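PDB 2HES: Ydr267cp from Saccharomyces cerevisiae, which is an essential part of the cytosolic iron-sulfur protein assembly machinery, needed for the maturation of iron-sulfur proteins outside the mitochondria. Local coordinates for residues G119-T124 / I133-E138; T70-A75 / V113-D118; S19-Q24 / V64-H69; S147-H152 / R178-Y183. One frame throughout, in Å; residues are numbered along the deposited sequence.

All four contacts belong to the blades of a WD40 beta-propeller. Interaction 1 pairs neighbouring strands within a blade through backbone hydrogen bonds; the other three join adjacent blades. Interactions 2 and 4 are buried, while 1 and 3 are partly buried with exposed ends. Interaction 3 brings together two innermost strands through side chain-to-backbone bonds and ordered water. Interaction 2 is apolar and shares the sheet of strands 61-66 and 72-77 with interaction 3, their centres about 6 Å apart. Interaction 4, its centre about 18 Å from that of the chain, relies on CH-pi contacts, aliphatic groups lying over aromatic faces. Interactions 1, 2 and 4 all reach the sheet of strands 110-115 to 144-149.

Interaction 1. Residues G119-T124 / I133-E138; sequences GYYLAT and IWETDE
The carbonyl oxygen of Trp134 is met by two consecutive residues of the facing strand. Leu122 N donates a fairly straight hydrogen bond to Trp134 O at 2.9 Å, and Tyr121 CA brings a C-H to Trp134 O at 3.2 Å. The return bond from Trp134 N to Leu122 O, 2.8 Å long, closes the hydrogen-bonded pair of an antiparallel ladder whose strand axes run at 154°. A third bond, Thr136 N to Tyr120 O at 2.9 Å, carries the pairing beyond the start of strand 121-126. Farther out, one water donates to both Gly119 O and Asp137 O and bridges the diverging chains.

Side chains alternate between the faces. On one, Tyr121 and Glu135 lie alongside each other, pointing the same way, with ring and carboxylate planes only 26° apart. Glu135 swings CG anti to its backbone N (chi1 -176°) and stays extended, which carries OE2 to 3.5 Å from Tyr121 CE1. Next along this face, Ala123 CB meets Ile133 CD1 at 4.0 Å. Leu122 and Trp134 occupy the other face, where their CB atoms are 4.5 Å apart.

The hairpin forms the two middle strands of its blade: strand 110-115 flanks Leu122, strand 144-149 flanks Ile133, and Trp161 of the next blade covers Tyr121, Ala123 and Ile133.

Interaction 2. Residues T70-A75 / V113-D118; sequences TSLLAA and VAWSND
Leu72 and Trp115 make the tight end of this contact, with Leu72 CD2 set 3.6 Å from Trp115 CH2, at the far end of the indole. The two side chains cross at about a right angle. With its CG standing opposite the backbone N (chi1 177°), the Leu72 side chain is carried toward the neighbouring blade. Ala74, two residues on and facing the same way, fills in beside it: its CB lies 3.7 Å from Trp115 NE1 and 3.9 Å from Trp115 CZ2. One indole is therefore met obliquely by two side chains of strand 72-77. Its rotation is further fixed by the polar end, since Trp115 NE1 is hydrogen-bonded to Ala65 O.

Side-chain packing is slacker toward Val113. The strand axes are 7.4 Å apart at their closest, well beyond the spacing of hydrogen-bonded strands, and Ala74 CB comes no nearer to Val113 CG2 than 4.3 Å, although the backbone Ala74 O lies 3.9 Å from Val113 CG2. At the opposite end, the turn 116-118 leaves the interface altogether and carries Asn117 and Asp118 into solvent. There Ser116 OG donates to Asp118 OD1 at 2.7 Å, on the syn side but 30° out of the carboxylate plane, while the same two side chains accept the backbone N-H groups of Tyr121 and Tyr120.

A second strand of one blade packed against an innermost strand of the next, mainly by apolar side chains, is typical blade-to-blade packing in a beta-propeller.

Interaction 3. Residues S19-Q24 / V64-H69; sequences SFDFSQ and VAWRPH
Innermost strands of consecutive propeller blades run side by side here, the strands of Ser19-Ser23 and Val64-Trp66 lying nearly parallel, with axes 9° apart and 5.7 Å at closest approach. Asp21 and Trp66 dominate the contact. Trp66 N gives a nearly straight hydrogen bond of 2.8 Å to Asp21 OD2, which accepts it on the anti lone pair, away from the other oxygen. The indole of the same residue turns back to donate from Trp66 NE1 to Asp21 O at 3.0 Å. This second bond is bent (131° at the hydrogen): the oxygen is close to the ring plane, yet the donor sits above the carbonyl plane. Ser23 adds a CH-pi contact over the indole face, CB 3.4 Å above the plane, offset toward the rim.

At one end, Val64 N bonds Ser19 OG at 3.1 Å, this OG lying anti to the backbone N (chi1 -174°). At the other, water replaces direct bonds. One molecule donates to Ser23 OG and accepts from His69 N; another donates to Gln24 OE1 at 2.6 Å and to His69 O at 2.7 Å. Ser23 OG also bonds Thr70 O.

Every direct hydrogen bond between the two segments uses a side chain. The blades are stitched by particular residues and water, with no continuous backbone ladder, and Asp21 holds both the main-chain and indole N-H of one tryptophan.

Interaction 4. Residues S147-H152 / R178-Y183; sequences SVLQEH and RIWKDY
The backbones of Leu149-His152 and Arg178-Trp180 stay well apart, with CA atoms 8.9 Å from Leu149 to Trp180 and 7.8 Å from His152 to Arg178, so side chains bridge the gap without backbone-to-backbone contact. Leu149 lies over a face of the Trp180 indole: its CB is 4.0 Å from the centroid of the six-membered ring, a CH-pi contact. Glu151 meets the same ring at its edge, CG to Trp180 CH2 being 3.6 Å.

His152 and Arg178 lie alongside one another, pointing opposite ways. Arg178, extended from CG to NE, lays CD over the centre of the imidazole, 3.8 Å from the ring centroid and 12° off its normal. The guanidinium beyond stands almost perpendicular to that ring (87°), and one of its faces takes Glu151 CB, 3.5 Å from Arg178 NH1. A turn at chi2 (-56°) leads the Glu151 carboxylate away from it.

The imidazole is fixed at both nitrogens, ND1 by Asp174 and NE2 by Ser170 OG, which also bonds Trp180 NE1: the Asp-His-Ser-Trp network characteristic of WD repeats. Leu149 comes from the outermost strand of one blade, 144-149, beside strand 131-135; Trp180 lies on the third strand of the next, between strands 167-172 and 186-193.

Interaction 1. Residues G119-T124 / I133-E138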
# COMPACT_ATOMS: atom_id res chain seq x y z
N GLY A 119 -12.09 -10.14 2.95
CA GLY A 119 -12.07 -9.66 4.31
C GLY A 119 -11.65 -10.70 5.34
O GLY A 119 -11.67 -10.42 6.56
N TYR A 120 -11.25 -11.87 4.88
CA TYR A 120 -10.87 -12.92 5.82
C TYR A 120 -9.40 -13.07 6.13
O TYR A 120 -9.05 -13.73 7.09
CB TYR A 120 -11.36 -14.25 5.34
CG TYR A 120 -12.83 -14.37 5.29
CD1 TYR A 120 -13.63 -13.99 6.39
CD2 TYR A 120 -13.45 -14.91 4.17
CE1 TYR A 120 -15.02 -14.11 6.33
CE2 TYR A 120 -14.82 -15.07 4.12
CZ TYR A 120 -15.60 -14.66 5.20
OH TYR A 120 -16.97 -14.81 5.12
N TYR A 121 -8.53 -12.48 5.32
CA TYR A 121 -7.10 -12.68 5.51
C TYR A 121 -6.46 -11.32 5.69
O TYR A 121 -6.83 -10.37 5.00
CB TYR A 121 -6.48 -13.36 4.29
CG TYR A 121 -6.94 -14.77 4.08
CD1 TYR A 121 -6.83 -15.72 5.10
CD2 TYR A 121 -7.46 -15.16 2.85
CE1 TYR A 121 -7.25 -17.05 4.88
CE2 TYR A 121 -7.88 -16.47 2.63
CZ TYR A 121 -7.78 -17.40 3.65
OH TYR A 121 -8.19 -18.70 3.42
N LEU A 122 -5.60 -11.24 6.68
CA LEU A 122 -4.77 -10.09 6.93
C LEU A 122 -3.32 -10.56 6.79
O LEU A 122 -2.87 -11.46 7.49
CB LEU A 122 -5.04 -9.55 8.35
CG LEU A 122 -4.14 -8.39 8.78
CD1 LEU A 122 -4.47 -7.19 7.97
CD2 LEU A 122 -4.29 -8.07 10.32
N ALA A 123 -2.61 -9.96 5.83
CA ALA A 123 -1.17 -10.17 5.67
C ALA A 123 -0.38 -9.11 6.41
O ALA A 123 -0.75 -7.93 6.41
CB ALA A 123 -0.82 -10.09 4.20
N THR A 124 0.72 -9.54 7.02
CA THR A 124 1.62 -8.59 7.66
C THR A 124 3.05 -8.81 7.13
O THR A 124 3.41 -9.94 6.76
CB THR A 124 1.57 -8.66 9.21
OG1 THR A 124 2.19 -9.86 9.69
CG2 THR A 124 0.09 -8.48 9.74
N ILE A 133 0.45 -14.64 7.23
CA ILE A 133 -0.96 -14.62 6.82
C ILE A 133 -1.80 -15.00 8.02
O ILE A 133 -1.56 -16.06 8.66
CB ILE A 133 -1.29 -15.59 5.63
CG1 ILE A 133 -0.36 -15.37 4.43
CG2 ILE A 133 -2.75 -15.42 5.20
CD1 ILE A 133 -0.55 -14.06 3.76
N TRP A 134 -2.75 -14.13 8.36
CA TRP A 134 -3.65 -14.37 9.51
C TRP A 134 -5.07 -14.52 8.94
O TRP A 134 -5.42 -13.90 7.92
CB TRP A 134 -3.61 -13.19 10.52
CG TRP A 134 -2.29 -13.00 11.28
CD1 TRP A 134 -1.21 -12.22 10.89
CD2 TRP A 134 -1.93 -13.59 12.55
NE1 TRP A 134 -0.21 -12.32 11.85
CE2 TRP A 134 -0.62 -13.14 12.86
CE3 TRP A 134 -2.59 -14.45 13.45
CZ2 TRP A 134 0.04 -13.51 14.04
CZ3 TRP A 134 -1.92 -14.83 14.62
CH2 TRP A 134 -0.62 -14.35 14.91
N GLU A 135 -5.89 -15.35 9.59
CA GLU A 135 -7.27 -15.52 9.13
C GLU A 135 -8.24 -15.09 10.23
O GLU A 135 -8.00 -15.36 11.39
CB GLU A 135 -7.54 -16.98 8.80
CG GLU A 135 -8.92 -17.23 8.22
CD GLU A 135 -9.10 -18.63 7.67
OE1 GLU A 135 -8.56 -19.59 8.25
OE2 GLU A 135 -9.81 -18.75 6.64
N THR A 136 -9.35 -14.48 9.85
CA THR A 136 -10.41 -14.15 10.79
C THR A 136 -11.77 -14.48 10.18
O THR A 136 -11.86 -14.99 9.05
CB THR A 136 -10.31 -12.67 11.26
OG1 THR A 136 -11.21 -12.42 12.36
CG2 THR A 136 -10.60 -11.68 10.09
N ASP A 137 -12.85 -14.24 10.92
CA ASP A 137 -14.16 -14.55 10.37
C ASP A 137 -14.91 -13.24 10.19
O ASP A 137 -14.34 -12.13 10.35
CB ASP A 137 -14.93 -15.53 11.27
CG ASP A 137 -15.26 -14.94 12.64
OD1 ASP A 137 -15.13 -13.71 12.84
OD2 ASP A 137 -15.66 -15.72 13.52
N GLU A 138 -16.20 -13.38 9.87
CA GLU A 138 -17.10 -12.27 9.66
C GLU A 138 -16.92 -11.18 10.71
O GLU A 138 -17.06 -10.00 10.42
CB GLU A 138 -18.56 -12.78 9.68
CG GLU A 138 -18.79 -14.12 8.94
CD GLU A 138 -20.23 -14.28 8.42
OE1 GLU A 138 -21.00 -13.29 8.50
OE2 GLU A 138 -20.59 -15.38 7.95
O HOH W 1 -13.90 -10.28 8.21

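Interaction 2. Residues T70-A75 / V113-D118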
# COMPACT_ATOMS: atom_id res chain seq x y z
N THR A 70 -15.67 -2.04 4.67
CA THR A 70 -16.11 -2.13 6.08
C THR A 70 -15.52 -0.96 6.89
O THR A 70 -14.78 -0.10 6.34
CB THR A 70 -15.69 -3.49 6.72
OG1 THR A 70 -16.50 -3.77 7.87
CG2 THR A 70 -14.28 -3.47 7.20
N SER A 71 -15.84 -0.93 8.18
CA SER A 71 -15.22 0.03 9.10
C SER A 71 -14.41 -0.60 10.25
O SER A 71 -14.34 -0.05 11.36
CB SER A 71 -16.24 1.06 9.62
OG SER A 71 -17.46 0.45 10.00
N LEU A 72 -13.78 -1.75 9.97
CA LEU A 72 -12.78 -2.33 10.85
C LEU A 72 -11.38 -2.03 10.31
O LEU A 72 -11.14 -2.15 9.11
CB LEU A 72 -12.94 -3.83 10.88
CG LEU A 72 -11.93 -4.61 11.69
CD1 LEU A 72 -12.46 -4.94 13.05
CD2 LEU A 72 -11.67 -5.90 10.89
N LEU A 73 -10.46 -1.67 11.21
CA LEU A 73 -9.12 -1.16 10.83
C LEU A 73 -7.97 -1.93 11.46
O LEU A 73 -8.00 -2.23 12.66
CB LEU A 73 -9.01 0.33 11.20
CG LEU A 73 -7.66 1.04 11.06
CD1 LEU A 73 -7.33 1.26 9.61
CD2 LEU A 73 -7.71 2.40 11.75
N ALA A 74 -6.92 -2.19 10.68
CA ALA A 74 -5.70 -2.78 11.20
C ALA A 74 -4.55 -1.76 11.15
O ALA A 74 -4.51 -0.94 10.23
CB ALA A 74 -5.36 -4.07 10.42
N ALA A 75 -3.68 -1.80 12.16
CA ALA A 75 -2.49 -0.92 12.24
C ALA A 75 -1.23 -1.64 12.68
O ALA A 75 -1.20 -2.23 13.78
CB ALA A 75 -2.78 0.33 13.16
N VAL A 113 0.63 -3.80 6.57
CA VAL A 113 -0.58 -4.64 6.78
C VAL A 113 -1.49 -4.49 5.58
O VAL A 113 -1.60 -3.38 5.00
CB VAL A 113 -1.35 -4.30 8.10
CG1 VAL A 113 -0.45 -4.46 9.32
CG2 VAL A 113 -1.89 -2.89 8.09
N ALA A 114 -2.19 -5.56 5.21
CA ALA A 114 -3.07 -5.51 4.05
C ALA A 114 -4.06 -6.65 4.14
O ALA A 114 -3.67 -7.79 4.52
CB ALA A 114 -2.28 -5.60 2.74
N TRP A 115 -5.29 -6.36 3.72
CA TRP A 115 -6.39 -7.33 3.78
C TRP A 115 -6.73 -7.90 2.39
O TRP A 115 -6.72 -7.18 1.37
CB TRP A 115 -7.68 -6.65 4.25
CG TRP A 115 -7.65 -6.12 5.61
CD1 TRP A 115 -7.21 -4.90 6.02
CD2 TRP A 115 -8.12 -6.81 6.78
NE1 TRP A 115 -7.40 -4.78 7.40
CE2 TRP A 115 -7.93 -5.95 7.87
CE3 TRP A 115 -8.68 -8.08 6.99
CZ2 TRP A 115 -8.29 -6.32 9.17
CZ3 TRP A 115 -9.02 -8.45 8.29
CH2 TRP A 115 -8.82 -7.57 9.36
N SER A 116 -7.11 -9.17 2.35
CA SER A 116 -7.72 -9.73 1.13
C SER A 116 -9.09 -9.10 0.92
O SER A 116 -9.70 -8.68 1.88
CB SER A 116 -7.84 -11.25 1.26
OG SER A 116 -8.61 -11.59 2.41
N ASN A 117 -9.57 -9.03 -0.34
CA ASN A 117 -10.86 -8.38 -0.59
C ASN A 117 -12.07 -9.14 -0.06
O ASN A 117 -13.08 -8.52 0.19
CB ASN A 117 -11.08 -7.98 -2.06
CG ASN A 117 -12.37 -7.14 -2.25
OD1 ASN A 117 -12.54 -6.05 -1.65
ND2 ASN A 117 -13.29 -7.64 -3.09
N ASP A 118 -11.94 -10.44 0.20
CA ASP A 118 -13.05 -11.14 0.92
C ASP A 118 -13.11 -10.82 2.44
O ASP A 118 -14.08 -11.20 3.13
CB ASP A 118 -13.05 -12.66 0.66
CG ASP A 118 -11.81 -13.39 1.21
OD1 ASP A 118 -11.00 -12.84 1.99
OD2 ASP A 118 -11.64 -14.60 0.86

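Interaction 3. Residues S19-Q24 / V64-H69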
# COMPACT_ATOMS: atom_id res chain seq x y z
N SER A 19 1.66 6.11 6.04
CA SER A 19 0.62 5.23 5.51
C SER A 19 -0.75 5.85 5.63
O SER A 19 -1.01 6.65 6.56
CB SER A 19 0.60 3.89 6.29
OG SER A 19 -0.33 2.98 5.68
N PHE A 20 -1.60 5.54 4.67
CA PHE A 20 -3.02 5.85 4.82
C PHE A 20 -3.89 4.94 3.97
O PHE A 20 -3.40 4.23 3.09
CB PHE A 20 -3.35 7.38 4.69
CG PHE A 20 -2.92 8.06 3.40
CD1 PHE A 20 -3.08 7.47 2.17
CD2 PHE A 20 -2.45 9.37 3.46
CE1 PHE A 20 -2.70 8.15 0.99
CE2 PHE A 20 -2.10 10.06 2.30
CZ PHE A 20 -2.23 9.45 1.07
N ASP A 21 -5.18 4.87 4.31
CA ASP A 21 -6.07 3.98 3.59
C ASP A 21 -7.46 4.52 3.73
O ASP A 21 -7.78 5.09 4.78
CB ASP A 21 -6.00 2.54 4.16
CG ASP A 21 -6.55 1.48 3.18
OD1 ASP A 21 -6.27 1.56 1.96
OD2 ASP A 21 -7.26 0.56 3.64
N PHE A 22 -8.27 4.34 2.68
CA PHE A 22 -9.63 4.91 2.53
C PHE A 22 -10.70 3.83 2.40
O PHE A 22 -10.60 2.95 1.56
CB PHE A 22 -9.64 5.77 1.26
CG PHE A 22 -10.88 6.60 1.05
CD1 PHE A 22 -11.14 7.70 1.87
CD2 PHE A 22 -11.75 6.34 -0.02
CE1 PHE A 22 -12.25 8.50 1.67
CE2 PHE A 22 -12.88 7.15 -0.23
CZ PHE A 22 -13.12 8.23 0.63
N SER A 23 -11.75 3.91 3.22
CA SER A 23 -12.88 3.01 3.09
C SER A 23 -14.08 3.75 3.62
O SER A 23 -13.98 4.37 4.65
CB SER A 23 -12.68 1.74 3.93
OG SER A 23 -13.78 0.83 3.78
N GLN A 24 -15.20 3.67 2.90
CA GLN A 24 -16.51 4.13 3.41
C GLN A 24 -16.44 5.60 3.80
O GLN A 24 -16.91 6.01 4.87
CB GLN A 24 -16.96 3.28 4.60
CG GLN A 24 -17.05 1.79 4.28
CD GLN A 24 -18.36 1.17 4.73
OE1 GLN A 24 -19.31 1.04 3.94
NE2 GLN A 24 -18.42 0.79 6.00
N VAL A 64 -1.41 1.21 7.92
CA VAL A 64 -2.82 1.09 8.34
C VAL A 64 -3.61 0.58 7.15
O VAL A 64 -3.33 0.97 6.01
CB VAL A 64 -3.44 2.43 8.86
CG1 VAL A 64 -2.78 2.88 10.18
CG2 VAL A 64 -3.39 3.55 7.79
N ALA A 65 -4.58 -0.29 7.40
CA ALA A 65 -5.45 -0.72 6.31
C ALA A 65 -6.83 -1.11 6.84
O ALA A 65 -6.93 -1.86 7.83
CB ALA A 65 -4.85 -1.91 5.63
N TRP A 66 -7.85 -0.71 6.07
CA TRP A 66 -9.23 -1.05 6.37
C TRP A 66 -9.57 -2.44 5.84
O TRP A 66 -9.21 -2.80 4.69
CB TRP A 66 -10.16 -0.07 5.67
CG TRP A 66 -10.14 1.32 6.20
CD1 TRP A 66 -9.51 2.38 5.64
CD2 TRP A 66 -10.79 1.81 7.38
NE1 TRP A 66 -9.73 3.52 6.38
CE2 TRP A 66 -10.52 3.20 7.46
CE3 TRP A 66 -11.59 1.23 8.37
CZ2 TRP A 66 -11.02 4.01 8.49
CZ3 TRP A 66 -12.09 2.03 9.39
CH2 TRP A 66 -11.81 3.41 9.44
N ARG A 67 -10.31 -3.20 6.63
CA ARG A 67 -10.88 -4.42 6.10
C ARG A 67 -11.92 -4.00 5.03
O ARG A 67 -12.88 -3.29 5.35
CB ARG A 67 -11.50 -5.25 7.21
CG ARG A 67 -12.05 -6.59 6.72
CD ARG A 67 -12.92 -7.24 7.78
NE ARG A 67 -14.11 -6.43 8.03
CZ ARG A 67 -15.15 -6.80 8.76
NH1 ARG A 67 -15.17 -8.00 9.34
NH2 ARG A 67 -16.18 -5.96 8.94
N PRO A 68 -11.71 -4.38 3.76
CA PRO A 68 -12.40 -3.71 2.62
C PRO A 68 -13.93 -3.55 2.73
O PRO A 68 -14.62 -4.42 3.29
CB PRO A 68 -12.03 -4.57 1.43
CG PRO A 68 -10.66 -5.10 1.82
CD PRO A 68 -10.79 -5.43 3.27
N HIS A 69 -14.43 -2.43 2.20
CA HIS A 69 -15.86 -2.04 2.24
C HIS A 69 -16.50 -2.12 3.64
O HIS A 69 -17.73 -2.24 3.76
CB HIS A 69 -16.68 -2.80 1.19
CG HIS A 69 -16.10 -2.76 -0.19
ND1 HIS A 69 -15.47 -1.64 -0.69
CD2 HIS A 69 -16.04 -3.69 -1.17
CE1 HIS A 69 -15.05 -1.89 -1.92
NE2 HIS A 69 -15.38 -3.13 -2.24
O HOH W 2 -7.89 -1.93 2.70
O HOH W 3 -13.53 -0.41 0.92
O HOH W 4 -18.89 -0.62 1.96

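Interaction 4. Residues S147-H152 / R178-Y183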
# COMPACT_ATOMS: atom_id res chain seq x y z
N SER A 147 -0.10 -19.06 7.90
CA SER A 147 1.18 -19.25 7.21
C SER A 147 2.23 -18.23 7.60
O SER A 147 1.91 -17.08 7.93
CB SER A 147 0.98 -19.25 5.69
OG SER A 147 2.21 -19.57 5.09
N VAL A 148 3.48 -18.67 7.60
CA VAL A 148 4.63 -17.82 7.88
C VAL A 148 5.57 -17.98 6.69
O VAL A 148 6.14 -19.07 6.47
CB VAL A 148 5.34 -18.23 9.17
CG1 VAL A 148 6.60 -17.39 9.36
CG2 VAL A 148 4.44 -18.00 10.37
N LEU A 149 5.73 -16.90 5.92
CA LEU A 149 6.26 -16.99 4.56
C LEU A 149 7.61 -16.30 4.53
O LEU A 149 7.71 -15.07 4.66
CB LEU A 149 5.32 -16.29 3.60
CG LEU A 149 3.96 -16.96 3.51
CD1 LEU A 149 3.00 -16.04 2.81
CD2 LEU A 149 4.14 -18.35 2.79
N GLN A 150 8.65 -17.14 4.43
CA GLN A 150 10.03 -16.68 4.60
C GLN A 150 10.83 -17.04 3.37
O GLN A 150 11.53 -18.05 3.34
CB GLN A 150 10.62 -17.33 5.88
CG GLN A 150 9.85 -16.97 7.13
CD GLN A 150 10.55 -17.42 8.39
OE1 GLN A 150 10.08 -18.32 9.09
NE2 GLN A 150 11.71 -16.82 8.68
N GLU A 151 10.72 -16.22 2.32
CA GLU A 151 11.53 -16.44 1.11
C GLU A 151 12.38 -15.25 0.72
O GLU A 151 13.46 -15.42 0.10
CB GLU A 151 10.68 -16.89 -0.08
CG GLU A 151 9.79 -18.15 0.19
CD GLU A 151 10.56 -19.38 0.68
OE1 GLU A 151 11.64 -19.71 0.12
OE2 GLU A 151 10.07 -20.03 1.63
N HIS A 152 11.91 -14.05 1.07
CA HIS A 152 12.66 -12.81 0.84
C HIS A 152 13.98 -12.97 1.59
O HIS A 152 14.04 -13.69 2.60
CB HIS A 152 11.90 -11.54 1.28
CG HIS A 152 10.87 -11.10 0.29
ND1 HIS A 152 11.20 -10.65 -0.97
CD2 HIS A 152 9.51 -11.06 0.36
CE1 HIS A 152 10.09 -10.34 -1.63
NE2 HIS A 152 9.06 -10.60 -0.86
N ARG A 178 7.58 -10.57 -4.68
CA ARG A 178 7.17 -11.97 -4.70
C ARG A 178 5.66 -12.03 -4.74
O ARG A 178 4.97 -11.21 -4.13
CB ARG A 178 7.72 -12.76 -3.50
CG ARG A 178 9.19 -13.10 -3.72
CD ARG A 178 9.73 -13.96 -2.59
NE ARG A 178 11.13 -14.24 -2.83
CZ ARG A 178 11.64 -15.37 -3.26
NH1 ARG A 178 10.88 -16.43 -3.51
NH2 ARG A 178 12.97 -15.41 -3.46
N ILE A 179 5.17 -13.02 -5.47
CA ILE A 179 3.72 -13.26 -5.58
C ILE A 179 3.43 -14.52 -4.81
O ILE A 179 4.14 -15.54 -4.99
CB ILE A 179 3.29 -13.42 -7.11
CG1 ILE A 179 3.72 -12.25 -7.99
CG2 ILE A 179 1.74 -13.66 -7.20
CD1 ILE A 179 3.17 -10.91 -7.53
N TRP A 180 2.36 -14.50 -4.00
CA TRP A 180 2.05 -15.61 -3.15
C TRP A 180 0.61 -16.01 -3.40
O TRP A 180 -0.26 -15.14 -3.58
CB TRP A 180 2.15 -15.18 -1.69
CG TRP A 180 3.46 -14.53 -1.38
CD1 TRP A 180 3.72 -13.19 -1.48
CD2 TRP A 180 4.63 -15.13 -0.79
NE1 TRP A 180 5.02 -12.94 -1.05
CE2 TRP A 180 5.59 -14.10 -0.62
CE3 TRP A 180 4.97 -16.46 -0.42
CZ2 TRP A 180 6.89 -14.35 -0.09
CZ3 TRP A 180 6.27 -16.71 0.07
CH2 TRP A 180 7.21 -15.63 0.24
N LYS A 181 0.37 -17.31 -3.38
CA LYS A 181 -0.96 -17.86 -3.71
C LYS A 181 -1.17 -19.08 -2.83
O LYS A 181 -0.18 -19.70 -2.46
CB LYS A 181 -0.88 -18.36 -5.15
CG LYS A 181 -2.11 -19.04 -5.63
CD LYS A 181 -1.99 -19.23 -7.12
CE LYS A 181 -3.27 -19.88 -7.64
NZ LYS A 181 -3.45 -19.74 -9.10
N ASP A 182 -2.42 -19.45 -2.52
CA ASP A 182 -2.60 -20.69 -1.76
C ASP A 182 -3.23 -21.80 -2.59
O ASP A 182 -3.97 -21.53 -3.55
CB ASP A 182 -3.44 -20.46 -0.52
CG ASP A 182 -4.92 -20.54 -0.80
OD1 ASP A 182 -5.48 -19.55 -1.29
OD2 ASP A 182 -5.51 -21.61 -0.53
N TYR A 183 -2.90 -23.03 -2.22
CA TYR A 183 -3.70 -24.20 -2.58
C TYR A 183 -4.17 -24.80 -1.27
O TYR A 183 -3.37 -25.38 -0.53
CB TYR A 183 -2.90 -25.18 -3.44
CG TYR A 183 -2.71 -24.63 -4.83
CD1 TYR A 183 -3.68 -24.81 -5.82
CD2 TYR A 183 -1.58 -23.88 -5.15
CE1 TYR A 183 -3.51 -24.27 -7.09
CE2 TYR A 183 -1.40 -23.34 -6.42
CZ TYR A 183 -2.37 -23.54 -7.38
OH TYR A 183 -2.20 -23.01 -8.64